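Local coordinates for protein putative S41 protease (Bacteroides fragilis NCTC 9343, PDB 3K50) that is of unproven function but, as a putative S41-family serine protease, probably hydrolyses peptide bonds, at residues D20-M23 with R24-L28; Y27-Y30 with R31-P34; K51-A54 with S55-G59. One frame throughout, in Å; residues are numbered along the deposited sequence. Where two conformers were deposited one is given.

All three contacts are local ones within the N-terminal region of the S41 peptidase, on the same side of the chain's centre. Contact 1 is the end of helix 18-26, and contact 2 is the turn that follows it; they share Tyr27 and Leu28, and their centres are about 8 Å apart. Contact 3 follows helix 45-52, with its centre about 9 Å from contact 2 and 13 Å from contact 1. Tyr27 ties them together: its OH lies 2.6 Å from Asp57 OD2 and 3.1 Å from Ala54 N, both probable hydrogen bonds. Arg24 NH2 probably bonds Pro34 O at 3.1 Å, which joins contacts 1 and 2 again.

Contact 1: residues D20-M23 with R24-L28; sequences DSVM and RQEYL
Asp20 and Arg24 form a salt bridge one helical turn apart. Arg24 NE donates to Asp20 OD1 at 3.0 Å. The nitrogen arrives on the syn side of OD1, but 27° out of the carboxylate plane. NE alone bonds the acid; Arg24 NH2 stays 3.9 Å from Asp20 OD1, and the carboxylate and guanidinium planes stand 55° apart. The Arg24 chain runs extended from CG to NE, which carries NE back along the helix to the acid. Arg24 has a second partner: its NH2 bonds Pro34 O.

The backbone bonds are those of an alpha-helix, here the last turns of helix 18-26. Arg24 N bonds Asp20 O, Gln25 N bonds Ser21 O, and Glu26 N bonds Val22 O at 2.9 Å. Tyr27 N completes the series on Met23 O at 3.0 Å, although Tyr27 itself has already left helical backbone angles.

Apolar contacts follow the same spacing. Selenomethionine Met23 and Tyr27 point the same way, side by side. A bend at chi3 (73°) turns the methyl CE of Met23 over one face of the Tyr27 ring, offset toward its rim. CE is 4.0 Å from the ring centroid, a CH-pi contact. Phe48, Leu49 and Ala52 of helix 45-52 also pack on Met23. The acid end of Glu26 forms a salt bridge with Arg268.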
loop_
_atom_site.group_PDB
_atom_site.type_symbol
_atom_site.label_atom_id
_atom_site.label_comp_id
_atom_site.label_asym_id
_atom_site.label_seq_id
_atom_site.Cartn_x
_atom_site.Cartn_y
_atom_site.Cartn_z
ATOM N N ASP A 20 -1.606 -27.009 8.440
ATOM C CA ASP A 20 -2.216 -27.208 9.754
ATOM C C ASP A 20 -1.161 -27.130 10.854
ATOM O O ASP A 20 -1.354 -26.485 11.867
ATOM C CB ASP A 20 -2.865 -28.587 9.856
ATOM C CG ASP A 20 -3.507 -28.823 11.221
ATOM O OD1 ASP A 20 -4.579 -28.261 11.473
ATOM O OD2 ASP A 20 -2.949 -29.586 12.030
ATOM N N SER A 21 0.022 -27.656 10.563
ATOM C CA SER A 21 1.118 -27.672 11.516
ATOM C C SER A 21 1.753 -26.307 11.695
ATOM O O SER A 21 1.830 -25.862 12.817
ATOM C CB SER A 21 2.155 -28.729 11.135
ATOM O OG SER A 21 2.618 -28.512 9.826
ATOM N N VAL A 22 2.188 -25.640 10.620
ATOM C CA VAL A 22 2.740 -24.314 10.730
ATOM C C VAL A 22 1.747 -23.393 11.474
ATOM O O VAL A 22 2.177 -22.579 12.272
ATOM C CB VAL A 22 3.158 -23.754 9.357
ATOM C CG1 VAL A 22 1.958 -23.663 8.433
ATOM C CG2 VAL A 22 3.835 -22.381 9.531
HETATM N N MSE A 23 0.431 -23.557 11.272
HETATM C CA MSE A 23 -0.538 -22.678 11.948
HETATM C C MSE A 23 -0.665 -23.018 13.437
HETATM O O MSE A 23 -0.683 -22.155 14.274
HETATM C CB MSE A 23 -1.940 -22.752 11.277
HETATM C CG MSE A 23 -2.026 -21.955 9.977
HETATM SE SE MSE A 23 -3.843 -22.022 9.216
HETATM C CE MSE A 23 -4.779 -20.845 10.485
ATOM N N ARG A 24 -0.766 -24.291 13.765
ATOM C CA ARG A 24 -0.940 -24.652 15.167
ATOM C C ARG A 24 0.320 -24.207 15.995
ATOM O O ARG A 24 0.207 -23.905 17.164
ATOM C CB ARG A 24 -1.363 -26.134 15.310
ATOM C CG ARG A 24 -2.811 -26.318 14.856
ATOM C CD ARG A 24 -3.411 -27.717 15.020
ATOM N NE ARG A 24 -4.762 -27.849 14.447
ATOM C CZ ARG A 24 -5.894 -27.430 15.008
ATOM N NH1 ARG A 24 -5.914 -26.841 16.191
ATOM N NH2 ARG A 24 -7.037 -27.614 14.369
ATOM N N GLN A 25 1.489 -24.103 15.361
ATOM C CA GLN A 25 2.679 -23.701 16.070
ATOM C C GLN A 25 2.853 -22.188 16.088
ATOM O O GLN A 25 3.177 -21.624 17.130
ATOM C CB GLN A 25 3.938 -24.363 15.455
ATOM C CG GLN A 25 5.311 -23.811 16.020
ATOM C CD GLN A 25 5.494 -23.882 17.571
ATOM O OE1 GLN A 25 6.018 -22.940 18.182
ATOM N NE2 GLN A 25 5.047 -24.985 18.196
ATOM N N GLU A 26 2.615 -21.530 14.953
ATOM C CA GLU A 26 2.998 -20.132 14.772
ATOM C C GLU A 26 1.912 -19.067 14.786
ATOM O O GLU A 26 2.226 -17.897 14.894
ATOM C CB GLU A 26 3.665 -19.984 13.402
ATOM C CG GLU A 26 4.807 -20.916 13.101
ATOM C CD GLU A 26 6.070 -20.625 13.887
ATOM O OE1 GLU A 26 6.145 -19.597 14.550
ATOM O OE2 GLU A 26 7.006 -21.439 13.827
ATOM N N TYR A 27 0.658 -19.465 14.634
ATOM C CA TYR A 27 -0.455 -18.546 14.563
ATOM C C TYR A 27 -0.715 -17.812 15.868
ATOM O O TYR A 27 -0.779 -18.443 16.928
ATOM C CB TYR A 27 -1.716 -19.347 14.224
ATOM C CG TYR A 27 -2.963 -18.602 13.785
ATOM C CD1 TYR A 27 -2.897 -17.447 12.994
ATOM C CD2 TYR A 27 -4.200 -19.158 13.991
ATOM C CE1 TYR A 27 -4.073 -16.816 12.548
ATOM C CE2 TYR A 27 -5.407 -18.558 13.485
ATOM C CZ TYR A 27 -5.314 -17.395 12.758
ATOM O OH TYR A 27 -6.446 -16.806 12.236
ATOM N N LEU A 28 -0.917 -16.486 15.778
ATOM C CA LEU A 28 -1.247 -15.673 16.933
ATOM C C LEU A 28 -2.420 -16.280 17.657
ATOM O O LEU A 28 -2.388 -16.425 18.890
ATOM C CB LEU A 28 -1.620 -14.224 16.563
ATOM C CG LEU A 28 -1.962 -13.262 17.706
ATOM C CD1 LEU A 28 -0.806 -13.051 18.699
ATOM C CD2 LEU A 28 -2.453 -11.937 17.164
#

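Contact 2: residues Y27-Y30 with R31-P34; sequences YLWY and RDMP
Tyr30 and Arg31 are neighbours whose side chains lie side by side and point the same way. Arg31 CG sits over one face of the Tyr30 ring, 3.8 Å from its centroid, in a CH-pi contact. The Tyr30 CG atom lies between its own backbone N and carbonyl carbon (chi1 76°), and this places the ring against the next peptide nitrogen, Arg31 N, which lies over one face. Farther out, Tyr30 OH comes over a face of the guanidinium, but the ring and guanidinium planes are 39° apart and the two groups do not stack. Asp266 serves both ends: it forms a hydrogen bond with Tyr30 OH and a salt bridge with Arg31 NH2.

The backbone here leaves helix 18-26 through a type I beta turn, Tyr27 to Tyr30, and then a short 3-10 turn. Asp32 N bonds Trp29 O at 3.0 Å, and Met33 N bonds Tyr30 O at 3.3 Å. A water bridges Leu28 O and Arg31 N, donating to the first and accepting from the second.

Selenomethionine Met33 packs on the Tyr27 ring. Its CG meets the edge of that ring, 3.8 Å from Tyr27 CD2. Its SE lies obliquely to the ring, 5.2 Å from the centroid, as a Met-aromatic contact. Met33 SE also approaches Tyr30 CB at 4.4 Å.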
loop_
_atom_site.group_PDB
_atom_site.type_symbol
_atom_site.label_atom_id
_atom_site.label_comp_id
_atom_site.label_asym_id
_atom_site.label_seq_id
_atom_site.Cartn_x
_atom_site.Cartn_y
_atom_site.Cartn_z
ATOM N N TYR A 27 0.658 -19.465 14.634
ATOM C CA TYR A 27 -0.455 -18.546 14.563
ATOM C C TYR A 27 -0.715 -17.812 15.868
ATOM O O TYR A 27 -0.779 -18.443 16.928
ATOM C CB TYR A 27 -1.716 -19.347 14.224
ATOM C CG TYR A 27 -2.963 -18.602 13.785
ATOM C CD1 TYR A 27 -2.897 -17.447 12.994
ATOM C CD2 TYR A 27 -4.200 -19.158 13.991
ATOM C CE1 TYR A 27 -4.073 -16.816 12.548
ATOM C CE2 TYR A 27 -5.407 -18.558 13.485
ATOM C CZ TYR A 27 -5.314 -17.395 12.758
ATOM O OH TYR A 27 -6.446 -16.806 12.236
ATOM N N LEU A 28 -0.917 -16.486 15.778
ATOM C CA LEU A 28 -1.247 -15.673 16.933
ATOM C C LEU A 28 -2.420 -16.280 17.657
ATOM O O LEU A 28 -2.388 -16.425 18.890
ATOM C CB LEU A 28 -1.620 -14.224 16.563
ATOM C CG LEU A 28 -1.962 -13.262 17.706
ATOM C CD1 LEU A 28 -0.806 -13.051 18.699
ATOM C CD2 LEU A 28 -2.453 -11.937 17.164
ATOM N N TRP A 29 -3.432 -16.663 16.885
ATOM C CA TRP A 29 -4.697 -17.126 17.431
ATOM C C TRP A 29 -4.870 -18.645 17.349
ATOM O O TRP A 29 -5.944 -19.154 17.081
ATOM C CB TRP A 29 -5.830 -16.419 16.654
ATOM C CG TRP A 29 -5.918 -14.929 16.851
ATOM C CD1 TRP A 29 -5.890 -14.287 18.052
ATOM C CD2 TRP A 29 -6.121 -13.884 15.863
ATOM N NE1 TRP A 29 -5.992 -12.954 17.877
ATOM C CE2 TRP A 29 -6.144 -12.666 16.557
ATOM C CE3 TRP A 29 -6.213 -13.856 14.483
ATOM C CZ2 TRP A 29 -6.324 -11.442 15.927
ATOM C CZ3 TRP A 29 -6.384 -12.642 13.842
ATOM C CH2 TRP A 29 -6.438 -11.450 14.555
ATOM N N TYR A 30 -3.816 -19.391 17.580
ATOM C CA TYR A 30 -3.910 -20.837 17.441
ATOM C C TYR A 30 -4.992 -21.411 18.373
ATOM O O TYR A 30 -5.624 -22.385 18.063
ATOM C CB TYR A 30 -2.543 -21.505 17.693
ATOM C CG TYR A 30 -2.125 -21.601 19.144
ATOM C CD1 TYR A 30 -1.420 -20.587 19.759
ATOM C CD2 TYR A 30 -2.460 -22.721 19.911
ATOM C CE1 TYR A 30 -1.091 -20.670 21.113
ATOM C CE2 TYR A 30 -2.118 -22.816 21.261
ATOM C CZ TYR A 30 -1.427 -21.813 21.852
ATOM O OH TYR A 30 -1.096 -21.915 23.192
ATOM N N ARG A 31 -5.188 -20.821 19.537
ATOM C CA ARG A 31 -6.161 -21.362 20.471
ATOM C C ARG A 31 -7.616 -21.252 20.006
ATOM O O ARG A 31 -8.503 -21.914 20.560
ATOM C CB ARG A 31 -6.038 -20.632 21.808
ATOM C CG ARG A 31 -4.800 -20.963 22.632
ATOM C CD ARG A 31 -4.879 -20.164 23.937
ATOM N NE ARG A 31 -3.772 -20.491 24.808
ATOM C CZ ARG A 31 -3.711 -21.566 25.591
ATOM N NH1 ARG A 31 -4.701 -22.433 25.620
ATOM N NH2 ARG A 31 -2.639 -21.791 26.336
ATOM N N ASP A 32 -7.843 -20.368 19.040
ATOM C CA ASP A 32 -9.162 -20.059 18.516
ATOM C C ASP A 32 -9.396 -20.680 17.135
ATOM O O ASP A 32 -10.375 -20.371 16.474
ATOM C CB ASP A 32 -9.336 -18.534 18.485
ATOM C CG ASP A 32 -9.385 -17.943 19.861
ATOM O OD1 ASP A 32 -10.281 -18.333 20.633
ATOM O OD2 ASP A 32 -8.525 -17.100 20.173
HETATM N N MSE A 33 -8.515 -21.573 16.715
HETATM C CA MSE A 33 -8.785 -22.321 15.519
HETATM C C MSE A 33 -9.844 -23.364 15.814
HETATM O O MSE A 33 -9.973 -23.811 16.950
HETATM C CB MSE A 33 -7.540 -23.073 15.003
HETATM C CG MSE A 33 -6.428 -22.169 14.493
HETATM SE SE MSE A 33 -4.734 -23.094 14.228
HETATM C CE MSE A 33 -5.318 -24.349 12.810
ATOM N N PRO A 34 -10.680 -23.693 14.819
ATOM C CA PRO A 34 -11.607 -24.867 14.903
ATOM C C PRO A 34 -10.900 -26.139 15.307
ATOM O O PRO A 34 -9.690 -26.244 15.136
ATOM C CB PRO A 34 -12.114 -25.011 13.472
ATOM C CG PRO A 34 -12.109 -23.574 12.945
ATOM C CD PRO A 34 -10.954 -22.845 13.649
HETATM O O HOH W 1 -3.982 -18.138 20.691
#

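Contact 3: residues K51-A54 with S55-G59; sequences KAVA and SMDNG
A type I beta turn from Ala54 to Asp57 turns the chain just after helix 45-52. Asp57 N closes it with a hydrogen bond to Ala54 O, 2.9 Å long. The N-H points fairly straight at the oxygen (157°), but the nitrogen stands above the carbonyl plane, not on a lone pair. A water donates to Asp57 O at 3.1 Å and, weakly, to Ala54 O, so it bridges the two ends of the turn.

Val53, just before the turn, meets Asp57 at its end, their side chains at about a right angle. Val53 CG1 lies 3.7 Å from Asp57 OD2, and Val53 CB is 3.7 Å from Asp57 CB. Asp57 has its CG swung away from its own backbone N (chi1 -157°), which brings the carboxylate beside the valine. Asp57 is also the centre of an inverse gamma turn, as is Asn58, so the chain keeps turning on its way to strand 62-65. Asp57 is buried, and its carboxylate has several partners: OD2 bonds Tyr27 OH and Ser61 OG, and OD1 weakly bonds Phe60 N. Selenomethionine Met56 bends at chi2 and chi3, putting its CE 3.9 Å from Ala54 CB; Trp29 also packs on Ala54.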
loop_
_atom_site.group_PDB
_atom_site.type_symbol
_atom_site.label_atom_id
_atom_site.label_comp_id
_atom_site.label_asym_id
_atom_site.label_seq_id
_atom_site.Cartn_x
_atom_site.Cartn_y
_atom_site.Cartn_z
ATOM N N LYS A 51 -11.224 -22.011 6.334
ATOM C CA LYS A 51 -11.887 -22.832 7.344
ATOM C C LYS A 51 -11.119 -22.904 8.656
ATOM O O LYS A 51 -11.730 -23.126 9.702
ATOM C CB LYS A 51 -12.106 -24.311 6.866
ATOM C CG LYS A 51 -13.247 -24.597 5.844
ATOM N N ALA A 52 -9.799 -22.740 8.611
ATOM C CA ALA A 52 -8.942 -22.875 9.817
ATOM C C ALA A 52 -8.685 -21.592 10.597
ATOM O O ALA A 52 -8.327 -21.639 11.765
ATOM C CB ALA A 52 -7.576 -23.474 9.405
ATOM N N VAL A 53 -8.798 -20.438 9.974
ATOM C CA VAL A 53 -8.536 -19.199 10.686
ATOM C C VAL A 53 -9.537 -18.980 11.822
ATOM O O VAL A 53 -10.602 -19.525 11.824
ATOM C CB VAL A 53 -8.588 -17.948 9.776
ATOM C CG1 VAL A 53 -7.392 -17.940 8.783
ATOM C CG2 VAL A 53 -9.954 -17.841 9.109
ATOM N N ALA A 54 -9.128 -18.172 12.779
ATOM C CA ALA A 54 -9.943 -17.691 13.872
ATOM C C ALA A 54 -10.936 -16.696 13.269
ATOM O O ALA A 54 -10.640 -16.068 12.276
ATOM C CB ALA A 54 -9.073 -16.980 14.888
ATOM N N SER A 55 -12.109 -16.545 13.880
ATOM C CA SER A 55 -13.118 -15.617 13.350
ATOM C C SER A 55 -12.655 -14.177 13.334
ATOM O O SER A 55 -13.179 -13.397 12.560
ATOM C CB SER A 55 -14.407 -15.712 14.125
ATOM O OG SER A 55 -14.889 -17.033 14.071
HETATM N N MSE A 56 -11.653 -13.851 14.159
HETATM C CA MSE A 56 -11.098 -12.482 14.202
HETATM C C MSE A 56 -10.283 -12.188 12.969
HETATM O O MSE A 56 -10.047 -11.033 12.657
HETATM C CB MSE A 56 -10.216 -12.278 15.421
HETATM C CG MSE A 56 -10.928 -12.422 16.797
HETATM SE SE MSE A 56 -11.012 -14.199 17.445
HETATM C CE MSE A 56 -9.063 -14.588 17.936
ATOM N N ASP A 57 -9.889 -13.237 12.241
ATOM C CA ASP A 57 -9.006 -13.094 11.061
ATOM C C ASP A 57 -9.815 -12.746 9.818
ATOM O O ASP A 57 -10.111 -13.616 9.034
ATOM C CB ASP A 57 -8.243 -14.401 10.866
ATOM C CG ASP A 57 -6.958 -14.234 10.085
ATOM O OD1 ASP A 57 -6.906 -13.404 9.137
ATOM O OD2 ASP A 57 -6.014 -14.970 10.428
ATOM N N ASN A 58 -10.110 -11.450 9.662
ATOM C CA ASN A 58 -10.902 -10.894 8.570
ATOM C C ASN A 58 -10.051 -10.703 7.316
ATOM O O ASN A 58 -9.788 -9.580 6.870
ATOM C CB ASN A 58 -11.523 -9.561 9.006
ATOM C CG ASN A 58 -12.531 -9.012 7.993
ATOM O OD1 ASN A 58 -13.240 -9.765 7.340
ATOM N ND2 ASN A 58 -12.583 -7.695 7.862
ATOM N N GLY A 59 -9.580 -11.806 6.753
ATOM C CA GLY A 59 -8.740 -11.701 5.582
ATOM C C GLY A 59 -7.350 -11.188 5.852
ATOM O O GLY A 59 -6.651 -10.772 4.910
HETATM O O HOH W 2 -12.552 -15.459 9.415
#